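Local structure of Esterase/lipase (Lactobacillus rhamnosus, 4N5H) at residues Asp3-Trp15 with Asp198-Leu210. The protein probably hydrolyses carboxylic esters, and may transfer acyl groups, as a serine esterase of the alpha/beta hydrolase fold. The protein carries 1 engineered substitution. Numbering follows the deposited sequence. Where two conformers were deposited one is given.
Sequences DEEAMLAKVQASW and DMSDMAAFYLDKL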
loop_
_atom_site.group_PDB
_atom_site.type_symbol
_atom_site.label_atom_id
_atom_site.label_comp_id
_atom_site.label_asym_id
_atom_site.label_seq_id
_atom_site.Cartn_x
_atom_site.Cartn_y
_atom_site.Cartn_z
ATOM N N ASP A 3 32.042 -5.510 27.064
ATOM C CA ASP A 3 31.770 -6.758 26.324
ATOM C C ASP A 3 30.284 -7.119 26.252
ATOM O O ASP A 3 29.879 -7.859 25.377
ATOM C CB ASP A 3 32.474 -7.962 26.975
ATOM C CG ASP A 3 32.740 -9.098 25.978
ATOM N N GLU A 4 29.520 -6.603 27.206
ATOM C CA GLU A 4 28.123 -6.919 27.429
ATOM C C GLU A 4 27.286 -6.078 26.484
ATOM O O GLU A 4 26.319 -6.563 25.867
ATOM C CB GLU A 4 27.790 -6.559 28.862
ATOM C CG GLU A 4 26.371 -6.119 29.109
ATOM C CD GLU A 4 25.540 -7.253 29.613
ATOM O OE1 GLU A 4 26.081 -8.393 29.664
ATOM O OE2 GLU A 4 24.367 -6.985 29.955
ATOM N N GLU A 5 27.663 -4.808 26.387
ATOM C CA GLU A 5 27.025 -3.911 25.470
ATOM C C GLU A 5 27.374 -4.347 24.017
ATOM O O GLU A 5 26.530 -4.209 23.116
ATOM C CB GLU A 5 27.362 -2.429 25.810
ATOM C CG GLU A 5 28.340 -1.711 24.886
ATOM N N ALA A 6 28.581 -4.888 23.808
ATOM C CA ALA A 6 28.977 -5.445 22.533
ATOM C C ALA A 6 28.172 -6.706 22.173
ATOM O O ALA A 6 27.781 -6.887 21.013
ATOM C CB ALA A 6 30.439 -5.817 22.546
ATOM N N MET A 7 27.985 -7.609 23.144
ATOM C CA MET A 7 27.244 -8.826 22.915
ATOM C C MET A 7 25.770 -8.455 22.569
ATOM O O MET A 7 25.206 -9.047 21.632
ATOM C CB MET A 7 27.284 -9.752 24.118
ATOM C CG MET A 7 28.538 -10.597 24.244
ATOM S SD MET A 7 28.474 -11.796 25.629
ATOM C CE MET A 7 28.289 -10.766 27.099
ATOM N N LEU A 8 25.195 -7.487 23.283
ATOM C CA LEU A 8 23.840 -7.053 23.005
ATOM C C LEU A 8 23.759 -6.497 21.612
ATOM O O LEU A 8 22.798 -6.758 20.858
ATOM C CB LEU A 8 23.366 -6.047 24.009
ATOM C CG LEU A 8 21.990 -5.454 23.771
ATOM C CD1 LEU A 8 20.963 -6.589 23.836
ATOM C CD2 LEU A 8 21.647 -4.360 24.792
ATOM N N ALA A 9 24.768 -5.702 21.231
ATOM C CA ALA A 9 24.782 -5.121 19.892
ATOM C C ALA A 9 24.866 -6.175 18.790
ATOM O O ALA A 9 24.209 -6.031 17.750
ATOM C CB ALA A 9 25.880 -4.027 19.760
ATOM N N LYS A 10 25.566 -7.267 19.025
ATOM C CA LYS A 10 25.613 -8.369 18.079
ATOM C C LYS A 10 24.241 -9.123 17.921
ATOM O O LYS A 10 23.815 -9.505 16.805
ATOM C CB LYS A 10 26.615 -9.372 18.545
ATOM C CG LYS A 10 28.031 -9.047 18.054
ATOM C CD LYS A 10 28.899 -10.289 18.073
ATOM C CE LYS A 10 28.143 -11.445 17.407
ATOM N NZ LYS A 10 29.020 -12.319 16.579
ATOM N N VAL A 11 23.636 -9.386 19.066
ATOM C CA VAL A 11 22.312 -10.029 19.064
ATOM C C VAL A 11 21.326 -9.133 18.348
ATOM O O VAL A 11 20.604 -9.590 17.455
ATOM C CB VAL A 11 21.846 -10.294 20.512
ATOM C CG1 VAL A 11 20.376 -10.734 20.541
ATOM C CG2 VAL A 11 22.668 -11.389 21.131
ATOM N N GLN A 12 21.298 -7.836 18.685
ATOM C CA GLN A 12 20.356 -6.914 18.021
ATOM C C GLN A 12 20.609 -6.770 16.523
ATOM O O GLN A 12 19.646 -6.632 15.769
ATOM C CB GLN A 12 20.275 -5.543 18.713
ATOM C CG GLN A 12 19.914 -5.627 20.185
ATOM C CD GLN A 12 18.469 -6.022 20.489
ATOM O OE1 GLN A 12 17.954 -5.669 21.576
ATOM N NE2 GLN A 12 17.794 -6.741 19.544
ATOM N N ALA A 13 21.861 -6.868 16.056
ATOM C CA ALA A 13 22.123 -6.844 14.603
ATOM C C ALA A 13 21.578 -8.096 13.917
ATOM O O ALA A 13 21.089 -8.003 12.776
ATOM C CB ALA A 13 23.640 -6.755 14.297
ATOM N N SER A 14 21.684 -9.255 14.562
ATOM C CA SER A 14 21.154 -10.500 14.006
ATOM C C SER A 14 19.652 -10.324 13.884
ATOM O O SER A 14 19.075 -10.628 12.842
ATOM C CB SER A 14 21.393 -11.708 14.859
ATOM O OG SER A 14 22.791 -11.968 14.978
ATOM N N TRP A 15 19.002 -9.834 14.949
ATOM C CA TRP A 15 17.540 -9.675 14.850
ATOM C C TRP A 15 17.107 -8.585 13.916
ATOM O O TRP A 15 16.052 -8.651 13.339
ATOM C CB TRP A 15 16.896 -9.572 16.274
ATOM C CG TRP A 15 17.025 -10.844 16.929
ATOM C CD1 TRP A 15 17.848 -11.154 18.014
ATOM C CD2 TRP A 15 16.334 -12.069 16.631
ATOM N NE1 TRP A 15 17.775 -12.473 18.292
ATOM C CE2 TRP A 15 16.812 -13.054 17.513
ATOM C CE3 TRP A 15 15.340 -12.419 15.715
ATOM C CZ2 TRP A 15 16.384 -14.389 17.452
ATOM C CZ3 TRP A 15 14.907 -13.734 15.662
ATOM C CH2 TRP A 15 15.438 -14.703 16.552
ATOM N N ASP A 198 23.729 -18.782 14.989
ATOM C CA ASP A 198 23.819 -17.543 15.793
ATOM C C ASP A 198 23.385 -17.717 17.287
ATOM O O ASP A 198 24.156 -17.340 18.193
ATOM C CB ASP A 198 23.067 -16.369 15.127
ATOM C CG ASP A 198 23.899 -15.682 14.013
ATOM O OD1 ASP A 198 24.766 -16.333 13.399
ATOM O OD2 ASP A 198 23.700 -14.469 13.765
ATOM N N MET A 199 22.201 -18.293 17.555
ATOM C CA MET A 199 21.697 -18.360 18.951
ATOM C C MET A 199 22.565 -19.229 19.824
ATOM O O MET A 199 22.868 -18.860 20.978
ATOM C CB MET A 199 20.297 -18.933 18.999
ATOM C CG MET A 199 19.581 -18.783 20.338
ATOM S SD MET A 199 17.759 -18.895 20.147
ATOM C CE MET A 199 17.572 -17.827 18.765
ATOM N N SER A 200 22.916 -20.405 19.268
ATOM C CA SER A 200 23.788 -21.380 19.947
ATOM C C SER A 200 25.165 -20.746 20.327
ATOM O O SER A 200 25.599 -20.859 21.498
ATOM C CB SER A 200 23.973 -22.683 19.109
ATOM O OG SER A 200 22.737 -23.411 19.001
ATOM N N ASP A 201 25.816 -20.080 19.376
ATOM C CA ASP A 201 27.118 -19.388 19.650
ATOM C C ASP A 201 27.022 -18.348 20.783
ATOM O O ASP A 201 27.917 -18.272 21.600
ATOM C CB ASP A 201 27.594 -18.631 18.415
ATOM C CG ASP A 201 27.951 -19.546 17.261
ATOM O OD1 ASP A 201 28.086 -20.805 17.434
ATOM O OD2 ASP A 201 28.063 -18.970 16.162
ATOM N N MET A 202 25.925 -17.572 20.795
ATOM C CA MET A 202 25.663 -16.513 21.771
ATOM C C MET A 202 24.897 -17.007 23.014
ATOM O O MET A 202 24.284 -16.222 23.734
ATOM C CB MET A 202 24.791 -15.488 21.072
ATOM C CG MET A 202 25.255 -14.079 21.246
ATOM S SD MET A 202 27.013 -13.904 20.864
ATOM C CE MET A 202 27.152 -12.464 21.942
ATOM N N ALA A 203 24.918 -18.309 23.219
ATOM C CA ALA A 203 24.004 -18.994 24.109
ATOM C C ALA A 203 24.143 -18.509 25.525
ATOM O O ALA A 203 23.144 -18.366 26.222
ATOM C CB ALA A 203 24.160 -20.507 24.108
ATOM N N ALA A 204 25.360 -18.331 26.008
ATOM C CA ALA A 204 25.474 -18.074 27.440
ATOM C C ALA A 204 24.851 -16.705 27.719
ATOM O O ALA A 204 24.291 -16.452 28.798
ATOM C CB ALA A 204 26.941 -18.141 27.892
ATOM N N PHE A 205 24.972 -15.794 26.767
ATOM C CA PHE A 205 24.372 -14.473 26.879
ATOM C C PHE A 205 22.813 -14.534 26.873
ATOM O O PHE A 205 22.153 -13.833 27.644
ATOM C CB PHE A 205 24.823 -13.571 25.747
ATOM C CG PHE A 205 24.289 -12.186 25.826
ATOM C CD1 PHE A 205 24.726 -11.321 26.803
ATOM C CD2 PHE A 205 23.272 -11.740 24.917
ATOM C CE1 PHE A 205 24.247 -10.017 26.870
ATOM C CE2 PHE A 205 22.769 -10.472 25.023
ATOM C CZ PHE A 205 23.233 -9.603 25.996
ATOM N N TYR A 206 22.250 -15.319 25.967
ATOM C CA TYR A 206 20.786 -15.572 25.992
ATOM C C TYR A 206 20.287 -16.126 27.367
ATOM O O TYR A 206 19.245 -15.700 27.946
ATOM C CB TYR A 206 20.317 -16.524 24.890
ATOM C CG TYR A 206 20.141 -15.885 23.549
ATOM C CD1 TYR A 206 21.209 -15.555 22.780
ATOM C CD2 TYR A 206 18.886 -15.639 23.026
ATOM C CE1 TYR A 206 21.035 -14.939 21.544
ATOM C CE2 TYR A 206 18.722 -15.092 21.772
ATOM C CZ TYR A 206 19.805 -14.772 21.010
ATOM O OH TYR A 206 19.684 -14.148 19.752
ATOM N N LEU A 207 21.017 -17.092 27.855
ATOM C CA LEU A 207 20.676 -17.745 29.099
ATOM C C LEU A 207 20.756 -16.777 30.283
ATOM O O LEU A 207 19.879 -16.794 31.165
ATOM C CB LEU A 207 21.552 -18.985 29.285
ATOM C CG LEU A 207 21.386 -20.103 28.259
ATOM C CD1 LEU A 207 22.452 -21.182 28.376
ATOM C CD2 LEU A 207 20.003 -20.657 28.447
ATOM N N ASP A 208 21.777 -15.932 30.288
ATOM C CA ASP A 208 21.897 -14.895 31.288
ATOM C C ASP A 208 20.786 -13.869 31.289
ATOM O O ASP A 208 20.302 -13.447 32.324
ATOM C CB ASP A 208 23.252 -14.190 31.128
ATOM C CG ASP A 208 24.402 -15.012 31.756
ATOM O OD1 ASP A 208 24.107 -16.043 32.449
ATOM O OD2 ASP A 208 25.598 -14.611 31.599
ATOM N N LYS A 209 20.394 -13.413 30.112
ATOM C CA LYS A 209 19.332 -12.449 30.007
ATOM C C LYS A 209 17.986 -13.146 30.350
ATOM O O LYS A 209 17.105 -12.439 30.884
ATOM C CB LYS A 209 19.347 -11.733 28.623
ATOM C CG LYS A 209 20.560 -10.797 28.363
ATOM C CD LYS A 209 20.728 -9.794 29.485
ATOM C CE LYS A 209 21.978 -8.945 29.316
ATOM N NZ LYS A 209 22.139 -8.095 30.520
ATOM N N LEU A 210 17.810 -14.382 29.977
ATOM C CA LEU A 210 16.569 -15.098 30.327
ATOM C C LEU A 210 16.459 -15.200 31.849
ATOM O O LEU A 210 15.400 -14.954 32.418
ATOM C CB LEU A 210 16.539 -16.515 29.769
ATOM C CG LEU A 210 16.061 -16.598 28.332
ATOM C CD1 LEU A 210 16.339 -17.994 27.818
ATOM C CD2 LEU A 210 14.549 -16.258 28.267
#
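F205 enters helix 3-15 as a knob into a hole formed by E4, M7, L8 and V11, an example of how one aromatic side chain can pack between steeply crossed helices, here segments 3-15 and 203-210 at -100°. Its CG stands anti to the backbone N (chi1 -178°), which carries the ring out to the partner helix. CB of M7 lies over one face in a CH-pi contact, 4.1 Å from the F205 ring centroid, and SD of M7 adds an oblique Met-aromatic contact; the opposite face is covered by CG of K209 from its own helix. OE1 of E4 meets the ring edge at CE1 of F205 (3.7 Å), the carboxylate turned steeply from the ring plane. V11 closes one side of the hole, CG2 touching CD2 of F205 at 3.8 Å.

Polar contacts flank this apolar centre. K209 curls back along F205, bent at chi2, to bring NZ to the syn lone pair of OE2 of E4 in a salt bridge of 2.6 Å, a length left uncertain by the poor order of E4. Towards the other end, NE1 of W15 donates to OH of Y206 (2.9 Å, 161°), the acceptor lying slightly out of the indole plane. CE of M199 rests near the indole edge, 3.9 Å from CZ2 of W15, while CG of M199 covers a face of Y206. Replacing W15 with a phenylalanine would probably leave the Y206 hydroxyl without this donor and M199 with less to pack against. Farther out, F78 meets the Y206 ring edge-to-face, while Y79 lies against the indole of W15, so that both helices also touch this neighbouring pair. Chemically, the contact is consistent with an apolar core of F205, M7 and V11, with the W15-Y206 bond and the E4-K209 salt bridge towards its two ends.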